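Local atomic coordinates of putative glycosyl hydrolase (Bacteroides thetaiotaomicron VPI-5482, PDB entry 3K11), a protein that is probably a glycosyl hydrolase, though its own substrate and reaction have not been established. Residues A190-R193 with P194-T198; L199-D202 with D203-M206. All blocks are in the same frame, centred on the assembly; numbering follows the deposited sequence. Where two conformers were deposited one is given.

Interaction 1: A190-R193 with P194-T198. With EDO (1,2-ethanediol), chain I; EDO (1,2-ethanediol), chain J.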
loop_
_atom_site.group_PDB
_atom_site.type_symbol
_atom_site.label_atom_id
_atom_site.label_comp_id
_atom_site.label_asym_id
_atom_site.label_seq_id
_atom_site.Cartn_x
_atom_site.Cartn_y
_atom_site.Cartn_z
ATOM N N ALA A 190 -29.689 -0.591 13.386
ATOM C CA ALA A 190 -29.549 -0.349 11.946
ATOM C C ALA A 190 -30.185 0.970 11.553
ATOM O O ALA A 190 -30.818 1.663 12.383
ATOM C CB ALA A 190 -30.220 -1.488 11.174
ATOM N N ARG A 191 -30.002 1.322 10.289
ATOM C CA ARG A 191 -30.609 2.513 9.687
ATOM C C ARG A 191 -31.236 2.142 8.373
ATOM O O ARG A 191 -30.894 1.127 7.772
ATOM C CB ARG A 191 -29.567 3.605 9.451
ATOM C CG ARG A 191 -28.754 3.934 10.669
ATOM C CD ARG A 191 -28.061 5.245 10.531
ATOM N NE ARG A 191 -27.047 5.395 11.569
ATOM C CZ ARG A 191 -26.221 6.426 11.661
ATOM N NH1 ARG A 191 -26.294 7.421 10.799
ATOM N NH2 ARG A 191 -25.309 6.454 12.616
ATOM N N ASN A 192 -32.143 2.988 7.910
ATOM C CA ASN A 192 -32.692 2.851 6.558
ATOM C C ASN A 192 -32.158 3.975 5.639
ATOM O O ASN A 192 -32.722 4.258 4.590
ATOM C CB ASN A 192 -34.219 2.790 6.627
ATOM C CG ASN A 192 -34.681 1.475 7.138
ATOM O OD1 ASN A 192 -34.361 0.434 6.560
ATOM N ND2 ASN A 192 -35.371 1.493 8.271
ATOM N N ARG A 193 -31.047 4.588 6.048
ATOM C CA ARG A 193 -30.314 5.513 5.206
ATOM C C ARG A 193 -28.873 5.106 5.225
ATOM O O ARG A 193 -28.401 4.635 6.255
ATOM C CB ARG A 193 -30.413 6.970 5.665
ATOM C CG ARG A 193 -29.636 7.315 6.932
ATOM C CD ARG A 193 -29.940 8.728 7.405
ATOM N NE ARG A 193 -29.031 9.218 8.471
ATOM C CZ ARG A 193 -27.856 9.790 8.244
ATOM N NH1 ARG A 193 -27.392 9.933 7.019
ATOM N NH2 ARG A 193 -27.126 10.195 9.259
ATOM N N PRO A 194 -28.181 5.247 4.093
ATOM C CA PRO A 194 -28.694 5.696 2.773
ATOM C C PRO A 194 -29.470 4.655 1.996
ATOM O O PRO A 194 -29.954 4.956 0.897
ATOM C CB PRO A 194 -27.415 6.085 2.035
ATOM C CG PRO A 194 -26.384 5.158 2.582
ATOM C CD PRO A 194 -26.722 5.042 4.060
ATOM N N GLN A 195 -29.561 3.441 2.541
ATOM C CA GLN A 195 -30.221 2.325 1.919
ATOM C C GLN A 195 -30.993 1.603 3.029
ATOM O O GLN A 195 -30.714 1.790 4.224
ATOM C CB GLN A 195 -29.226 1.341 1.320
ATOM C CG GLN A 195 -28.323 1.909 0.201
ATOM C CD GLN A 195 -29.038 2.183 -1.126
ATOM O OE1 GLN A 195 -30.182 1.732 -1.348
ATOM N NE2 GLN A 195 -28.358 2.939 -2.030
ATOM N N ARG A 196 -31.969 0.805 2.624
ATOM C CA ARG A 196 -32.687 -0.049 3.580
ATOM C C ARG A 196 -31.714 -0.966 4.302
ATOM O O ARG A 196 -30.732 -1.437 3.721
ATOM C CB ARG A 196 -33.688 -0.943 2.881
ATOM C CG ARG A 196 -34.875 -0.229 2.301
ATOM C CD ARG A 196 -36.049 -1.177 2.221
ATOM N NE ARG A 196 -37.153 -0.598 1.459
ATOM C CZ ARG A 196 -37.455 -0.911 0.202
ATOM N NH1 ARG A 196 -36.777 -1.841 -0.480
ATOM N NH2 ARG A 196 -38.473 -0.298 -0.383
ATOM N N ASN A 197 -31.988 -1.211 5.577
ATOM C CA ASN A 197 -31.254 -2.185 6.364
ATOM C C ASN A 197 -29.746 -2.063 6.198
ATOM O O ASN A 197 -29.040 -3.006 5.802
ATOM C CB ASN A 197 -31.745 -3.616 6.036
ATOM C CG ASN A 197 -33.106 -3.898 6.667
ATOM O OD1 ASN A 197 -33.694 -3.031 7.267
ATOM N ND2 ASN A 197 -33.552 -5.116 6.601
ATOM N N THR A 198 -29.278 -0.864 6.520
ATOM C CA THR A 198 -27.842 -0.550 6.506
ATOM C C THR A 198 -27.292 -0.491 7.913
ATOM O O THR A 198 -27.864 0.131 8.807
ATOM C CB THR A 198 -27.609 0.831 5.829
ATOM O OG1 THR A 198 -28.146 0.797 4.497
ATOM C CG2 THR A 198 -26.155 1.167 5.771
HETATM C C1 EDO I . -22.885 9.525 13.185
HETATM O O1 EDO I . -23.150 8.182 13.576
HETATM C C2 EDO I . -23.263 9.663 11.723
HETATM O O2 EDO I . -24.650 9.902 11.683
HETATM C C1 EDO J . -23.401 13.419 8.782
HETATM O O1 EDO J . -23.270 13.630 7.367
HETATM C C2 EDO J . -23.752 11.984 9.113
HETATM O O2 EDO J . -24.762 11.575 8.199
#

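Interaction 2: L199-D202 with D203-M206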
loop_
_atom_site.group_PDB
_atom_site.type_symbol
_atom_site.label_atom_id
_atom_site.label_comp_id
_atom_site.label_asym_id
_atom_site.label_seq_id
_atom_site.Cartn_x
_atom_site.Cartn_y
_atom_site.Cartn_z
ATOM N N LEU A 199 -26.144 -1.142 8.096
ATOM C CA LEU A 199 -25.387 -1.007 9.303
ATOM C C LEU A 199 -24.311 0.059 9.079
ATOM O O LEU A 199 -23.620 0.016 8.088
ATOM C CB LEU A 199 -24.749 -2.310 9.726
ATOM C CG LEU A 199 -25.645 -3.499 10.079
ATOM C CD1 LEU A 199 -24.776 -4.721 10.523
ATOM C CD2 LEU A 199 -26.718 -3.092 11.161
ATOM N N TRP A 200 -24.191 0.945 10.062
ATOM C CA TRP A 200 -23.144 1.967 10.150
ATOM C C TRP A 200 -22.191 1.576 11.239
ATOM O O TRP A 200 -22.604 1.345 12.380
ATOM C CB TRP A 200 -23.771 3.295 10.533
ATOM C CG TRP A 200 -24.532 3.963 9.450
ATOM C CD1 TRP A 200 -25.622 3.487 8.766
ATOM C CD2 TRP A 200 -24.299 5.275 8.984
ATOM N NE1 TRP A 200 -26.058 4.428 7.876
ATOM C CE2 TRP A 200 -25.281 5.548 7.996
ATOM C CE3 TRP A 200 -23.349 6.258 9.302
ATOM C CZ2 TRP A 200 -25.361 6.783 7.334
ATOM C CZ3 TRP A 200 -23.397 7.467 8.623
ATOM C CH2 TRP A 200 -24.418 7.734 7.666
ATOM N N LEU A 201 -20.908 1.539 10.920
ATOM C CA LEU A 201 -19.894 1.213 11.925
ATOM C C LEU A 201 -20.043 2.149 13.128
ATOM O O LEU A 201 -19.857 1.733 14.284
ATOM C CB LEU A 201 -18.498 1.319 11.304
ATOM C CG LEU A 201 -17.348 0.831 12.135
ATOM C CD1 LEU A 201 -17.546 -0.641 12.557
ATOM C CD2 LEU A 201 -16.007 1.045 11.352
ATOM N N ASP A 202 -20.396 3.420 12.876
ATOM C CA ASP A 202 -20.528 4.416 13.937
ATOM C C ASP A 202 -21.490 3.947 15.005
ATOM O O ASP A 202 -21.303 4.280 16.188
ATOM C CB ASP A 202 -21.078 5.755 13.410
ATOM C CG ASP A 202 -20.289 6.303 12.202
ATOM O OD1 ASP A 202 -20.215 5.609 11.195
ATOM O OD2 ASP A 202 -19.697 7.405 12.276
ATOM N N ASP A 203 -22.474 3.124 14.636
ATOM C CA ASP A 203 -23.544 2.774 15.599
ATOM C C ASP A 203 -23.079 1.758 16.626
ATOM O O ASP A 203 -23.731 1.581 17.618
ATOM C CB ASP A 203 -24.793 2.287 14.915
ATOM C CG ASP A 203 -25.611 3.409 14.286
ATOM O OD1 ASP A 203 -25.495 4.571 14.749
ATOM O OD2 ASP A 203 -26.415 3.101 13.393
HETATM N N MSE A 204 -21.940 1.088 16.397
HETATM C CA MSE A 204 -21.335 0.310 17.464
HETATM C C MSE A 204 -21.158 1.231 18.688
HETATM O O MSE A 204 -21.495 0.884 19.811
HETATM C CB MSE A 204 -20.003 -0.288 17.037
HETATM C CG MSE A 204 -20.179 -1.413 16.028
HETATM SE SE MSE A 204 -18.538 -2.309 15.591
HETATM C CE MSE A 204 -18.414 -3.397 17.164
ATOM N N PHE A 205 -20.672 2.440 18.439
ATOM C CA PHE A 205 -20.369 3.415 19.484
ATOM C C PHE A 205 -21.586 4.210 19.868
ATOM O O PHE A 205 -21.758 4.556 21.036
ATOM C CB PHE A 205 -19.231 4.327 19.047
ATOM C CG PHE A 205 -18.860 5.337 20.074
ATOM C CD1 PHE A 205 -18.185 4.957 21.257
ATOM C CD2 PHE A 205 -19.227 6.655 19.887
ATOM C CE1 PHE A 205 -17.885 5.906 22.225
ATOM C CE2 PHE A 205 -18.950 7.615 20.864
ATOM C CZ PHE A 205 -18.265 7.238 22.022
HETATM N N MSE A 206 -22.457 4.487 18.912
HETATM C CA MSE A 206 -23.657 5.241 19.276
HETATM C C MSE A 206 -24.574 4.443 20.194
HETATM O O MSE A 206 -25.263 5.017 21.043
HETATM C CB MSE A 206 -24.423 5.727 18.049
HETATM C CG MSE A 206 -23.632 6.502 17.073
HETATM SE SE MSE A 206 -22.723 8.099 17.824
HETATM C CE MSE A 206 -21.116 8.155 16.589
HETATM O O HOH W 1 -26.176 0.646 12.208
#

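Interaction 1: A190-R193 with P194-T198
Arg191 and Thr198 form a single antiparallel, hydrogen-bonded pair that closes a tight loop: Arg191 N donates to Thr198 O and Thr198 N returns a bond to Arg191 O, each at 2.9 Å. Because Asn197 and Thr198 both face Arg191, the pair makes a G1 beta bulge, and Asn197 takes the left-handed backbone conformation usual at the first position of such a bulge (phi 46°). Its amide is gripped by a side chain instead: Asn197 N donates to Asn192 OD1 at 3.1 Å, almost straight at 169° but tilted out of the carboxamide plane. With CG anti to its own carbonyl carbon (chi1 -74°), Asn192 brings OD1 back across the turn, where it also lies 3.5 Å from Arg196 CA. The reversal itself runs through a cis peptide bond between Arg193 and Pro194.

Arg191 and Arg193 reach the same way with extended chains. The Arg191 guanidinium takes a 1,2-ethanediol, probably from the crystallisation liquor, with two N-H groups: NH2 to O1 and NH1 to O2. Arg193 NH2 bonds to O2 of a second diol. Arg191 NH2 also forms a salt bridge with Asp203, and Arg193 NH1 one with Asp423 of the second subunit. A methionine in place of Arg191 would probably leave the Asp203 carboxylate without its charged mate and the Trp200 ring without its cation-pi partner.

Several anchors position the loop: Asn197 OD1 bonds to Tyr182 OH and ND2 to Glu254, while Gln195 NE2 bonds to Tyr428 O of the second subunit. Inside the turn, Thr198 OG1 donates to Gln195 O at 2.8 Å, approaching from above that carbonyl's plane.

Interaction 2: L199-D202 with D203-M206
Trp200 meets Asp203 twice at the passage from strand 198-200 into helix 202-217. Its carbonyl O accepts Asp203 N at 2.9 Å, and its own amide N donates a hydrogen bond to a water, 2.9 Å away, which in turn donates to Asp203 OD2 at 2.7 Å. A single water therefore links the strand's end to a carboxylate on the first helical turn, while OD1 of the same carboxylate is taken by Arg191. Asp203 OD2 also lies 3.9 Å from Trp200 CB. The indole leads off elsewhere, with NE1 bonded to Arg193 O.

Leu201 continues the series, its O accepting Met204 N at 3.0 Å. With CG anti to the backbone N (chi1 -172°), its side chain carries CD1 to 3.6 Å from the selenium SE of Met204, a selenomethionine whose chain crosses the leucine obliquely.

Asp202 completes the changeover. Its carbonyl O accepts both Phe205 N and Met206 N; the Phe205 bond is bent (133°) and comes from above the carbonyl plane, whereas the Met206 bond lies in that plane. The helix thus opens with a tight, 3-10-like turn of i to i+3 bonds and widens to alpha-helical bonding at Asp202 O. Met206, bent at chi2, folds CE back to 4.0 Å from Asp202 CB, while Asp202 OD1 is held by His250 NE2.

All these residues are buried. Strand 247-253 pairs with Leu199 and Leu201 through backbone bonds, helix 222-240 packs on Met204 through Phe233 and Phe236, and helix 265-281 lies against Phe205, whose ring stacks on Trp270.

Interactions 1 and 2 are consecutive along one chain, their centres about 12 Å apart, and both border strand 198-200: the bulged loop leads into it and the helical turn leads out. Interaction 1 is peripheral, its centre about 24 Å from the chain centre, and partly buried against the second subunit; arginines, amides and bound diols dominate it. Interaction 2, about 13 Å from that centre, is wholly buried and combines backbone helix bonds and apolar selenomethionine contacts with two buried aspartates whose partners are a water, a histidine and an arginine. The two also meet through the cation-pi contact of Arg191 with Trp200, and Ala190 CB packs 3.9 Å from Leu199 CD2.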